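Local coordinates for manganese-containing pseudocatalase (Thermus thermophilus, PDB 2V8T), which probably breaks down hydrogen peroxide to water and oxygen, as a catalase of the manganese-dependent family, using two manganese ions per subunit, at residues Ala24-Gly32 with Ile74-Leu84. Sequence-based numbering, arbitrary orientation.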
loop_
_atom_site.group_PDB
_atom_site.type_symbol
_atom_site.label_atom_id
_atom_site.label_comp_id
_atom_site.label_asym_id
_atom_site.label_seq_id
_atom_site.Cartn_x
_atom_site.Cartn_y
_atom_site.Cartn_z
ATOM N N ALA A 24 -18.475 10.996 2.353
ATOM C CA ALA A 24 -17.600 9.975 1.768
ATOM C C ALA A 24 -17.257 10.295 0.335
ATOM O O ALA A 24 -16.134 10.029 -0.104
ATOM C CB ALA A 24 -18.260 8.599 1.879
ATOM N N ALA A 25 -18.211 10.859 -0.440
ATOM C CA ALA A 25 -17.936 11.222 -1.820
ATOM C C ALA A 25 -16.981 12.446 -1.882
ATOM O O ALA A 25 -16.041 12.486 -2.659
ATOM C CB ALA A 25 -19.245 11.532 -2.558
ATOM N N VAL A 26 -17.279 13.443 -1.033
ATOM C CA VAL A 26 -16.455 14.647 -0.993
ATOM C C VAL A 26 -15.012 14.331 -0.584
ATOM O O VAL A 26 -14.083 15.034 -0.984
ATOM C CB VAL A 26 -17.118 15.748 -0.119
ATOM C CG1 VAL A 26 -16.196 16.956 0.025
ATOM C CG2 VAL A 26 -18.448 16.169 -0.754
ATOM N N GLN A 27 -14.801 13.233 0.170
ATOM C CA GLN A 27 -13.435 12.807 0.452
ATOM C C GLN A 27 -12.583 12.655 -0.801
ATOM O O GLN A 27 -11.371 12.857 -0.725
ATOM C CB GLN A 27 -13.414 11.507 1.263
ATOM C CG GLN A 27 -13.746 11.651 2.737
ATOM C CD GLN A 27 -12.687 12.229 3.649
ATOM O OE1 GLN A 27 -12.966 12.451 4.851
ATOM N NE2 GLN A 27 -11.479 12.478 3.167
ATOM N N ALA A 28 -13.162 12.249 -1.944
ATOM C CA ALA A 28 -12.344 12.170 -3.152
ATOM C C ALA A 28 -11.621 13.476 -3.452
ATOM O O ALA A 28 -10.523 13.484 -4.013
ATOM C CB ALA A 28 -13.198 11.803 -4.378
ATOM N N LEU A 29 -12.275 14.582 -3.114
ATOM C CA LEU A 29 -11.785 15.922 -3.388
ATOM C C LEU A 29 -10.777 16.400 -2.349
ATOM O O LEU A 29 -10.194 17.474 -2.498
ATOM C CB LEU A 29 -12.954 16.918 -3.479
ATOM C CG LEU A 29 -14.102 16.460 -4.398
ATOM C CD1 LEU A 29 -15.147 17.569 -4.471
ATOM C CD2 LEU A 29 -13.599 16.067 -5.785
ATOM N N LEU A 30 -10.575 15.594 -1.286
ATOM C CA LEU A 30 -9.624 15.913 -0.233
ATOM C C LEU A 30 -8.374 15.023 -0.394
ATOM O O LEU A 30 -7.289 15.486 -0.688
ATOM C CB LEU A 30 -10.254 15.787 1.139
ATOM C CG LEU A 30 -9.351 16.155 2.312
ATOM C CD1 LEU A 30 -8.679 17.538 2.135
ATOM C CD2 LEU A 30 -10.164 16.112 3.606
ATOM N N GLY A 31 -8.550 13.692 -0.182
ATOM C CA GLY A 31 -7.441 12.758 -0.119
ATOM C C GLY A 31 -7.348 11.780 -1.269
ATOM O O GLY A 31 -6.477 10.902 -1.210
ATOM N N GLY A 32 -8.204 11.874 -2.285
ATOM C CA GLY A 32 -8.044 11.072 -3.467
ATOM C C GLY A 32 -6.904 11.514 -4.341
ATOM O O GLY A 32 -6.283 12.550 -4.119
ATOM N N ILE A 74 -7.393 22.498 1.069
ATOM C CA ILE A 74 -7.577 21.325 1.926
ATOM C C ILE A 74 -8.419 21.711 3.124
ATOM O O ILE A 74 -9.270 20.944 3.590
ATOM C CB ILE A 74 -6.271 20.575 2.315
ATOM C CG1 ILE A 74 -5.294 21.375 3.144
ATOM C CG2 ILE A 74 -5.605 19.995 1.076
ATOM C CD1 ILE A 74 -4.255 20.494 3.873
ATOM N N GLU A 75 -8.192 22.919 3.663
ATOM C CA GLU A 75 -8.970 23.409 4.808
ATOM C C GLU A 75 -10.456 23.493 4.462
ATOM O O GLU A 75 -11.322 23.083 5.229
ATOM C CB GLU A 75 -8.388 24.774 5.211
ATOM C CG GLU A 75 -9.057 25.353 6.423
ATOM C CD GLU A 75 -8.584 26.770 6.768
ATOM O OE1 GLU A 75 -7.964 27.442 5.863
ATOM O OE2 GLU A 75 -8.859 27.186 7.915
ATOM N N LEU A 76 -10.752 24.076 3.283
ATOM C CA LEU A 76 -12.151 24.279 2.879
ATOM C C LEU A 76 -12.875 22.938 2.639
ATOM O O LEU A 76 -14.031 22.770 3.009
ATOM C CB LEU A 76 -12.185 25.160 1.641
ATOM C CG LEU A 76 -13.580 25.587 1.166
ATOM C CD1 LEU A 76 -14.206 26.532 2.220
ATOM C CD2 LEU A 76 -13.488 26.281 -0.169
ATOM N N VAL A 77 -12.175 21.998 1.957
ATOM C CA VAL A 77 -12.803 20.698 1.714
ATOM C C VAL A 77 -12.989 19.946 3.039
ATOM O O VAL A 77 -14.061 19.342 3.248
ATOM C CB VAL A 77 -12.011 19.882 0.678
ATOM C CG1 VAL A 77 -12.730 18.544 0.451
ATOM C CG2 VAL A 77 -11.926 20.648 -0.648
ATOM N N ALA A 78 -11.999 19.985 3.942
ATOM C CA ALA A 78 -12.176 19.359 5.228
ATOM C C ALA A 78 -13.389 19.957 5.962
ATOM O O ALA A 78 -14.153 19.232 6.601
ATOM C CB ALA A 78 -10.915 19.469 6.060
ATOM N N ALA A 79 -13.541 21.288 5.905
ATOM C CA ALA A 79 -14.683 21.943 6.560
ATOM C C ALA A 79 -16.006 21.474 5.991
ATOM O O ALA A 79 -17.003 21.357 6.719
ATOM C CB ALA A 79 -14.558 23.462 6.469
ATOM N N THR A 80 -16.047 21.232 4.679
ATOM C CA THR A 80 -17.238 20.743 4.029
ATOM C C THR A 80 -17.595 19.331 4.535
ATOM O O THR A 80 -18.735 19.043 4.887
ATOM C CB THR A 80 -17.030 20.742 2.497
ATOM O OG1 THR A 80 -16.732 22.067 2.051
ATOM C CG2 THR A 80 -18.239 20.243 1.768
ATOM N N ILE A 81 -16.593 18.452 4.541
ATOM C CA ILE A 81 -16.774 17.106 5.084
ATOM C C ILE A 81 -17.221 17.157 6.530
ATOM O O ILE A 81 -18.167 16.461 6.932
ATOM C CB ILE A 81 -15.470 16.294 4.884
ATOM C CG1 ILE A 81 -15.245 16.047 3.401
ATOM C CG2 ILE A 81 -15.492 15.022 5.695
ATOM C CD1 ILE A 81 -13.819 15.675 3.053
ATOM N N ASN A 82 -16.560 17.979 7.334
ATOM C CA ASN A 82 -16.909 18.078 8.739
ATOM C C ASN A 82 -18.343 18.574 8.919
ATOM O O ASN A 82 -19.050 18.144 9.835
ATOM C CB ASN A 82 -15.918 18.939 9.484
ATOM C CG ASN A 82 -14.572 18.259 9.613
ATOM O OD1 ASN A 82 -14.491 17.032 9.590
ATOM N ND2 ASN A 82 -13.502 19.071 9.779
ATOM N N SER A 83 -18.766 19.515 8.080
ATOM C CA SER A 83 -20.122 20.007 8.106
ATOM C C SER A 83 -21.120 18.893 7.853
ATOM O O SER A 83 -22.169 18.819 8.514
ATOM C CB SER A 83 -20.314 21.125 7.074
ATOM O OG SER A 83 -19.582 22.288 7.373
ATOM N N LEU A 84 -20.823 18.039 6.873
ATOM C CA LEU A 84 -21.686 16.916 6.527
ATOM C C LEU A 84 -21.692 15.831 7.606
ATOM O O LEU A 84 -22.662 15.067 7.685
ATOM C CB LEU A 84 -21.254 16.341 5.173
ATOM C CG LEU A 84 -21.466 17.294 3.992
ATOM C CD1 LEU A 84 -20.616 16.815 2.790
ATOM C CD2 LEU A 84 -22.942 17.395 3.626
#
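V26 and L30 pack against helix 57-85, with CA atoms 6.6 Å apart for V26 and I81 and 6.1 Å for L30 and V77. The motif is knobs-into-holes packing, here against a helix of the ferritin-like bundle that carries manganese ligands E70 and H73. V26 fits among V77, T80, I81 and L84. Its CG1, anti to the backbone N (chi1 175°), lies 3.6 Å from I81 CG1 and also meets V77 CG1. One turn on, L30 fills the hole among I74, V77, A78 and I81. Its two methyls part: CD1 touches CB and O of I74, which also packs on manganese ligand E36, while CD2 faces A78 and I81. A bend at chi2 (-76°) turns the Q27 chain back, bringing CD within 3.7 Å of I81 CD1; the two side chains cross at about a right angle. H115 holds OE1, and the carbonyls of L124 and M126 hold NE2. With an alanine in place of Q27, these three would probably lose their partner and a gap open beside I81 CD1. Y45 and F48 of the second subunit pack on L30 and I74. I81 CD1 also meets L30 CD2, 3.7 Å away, on a side adjacent to Q27.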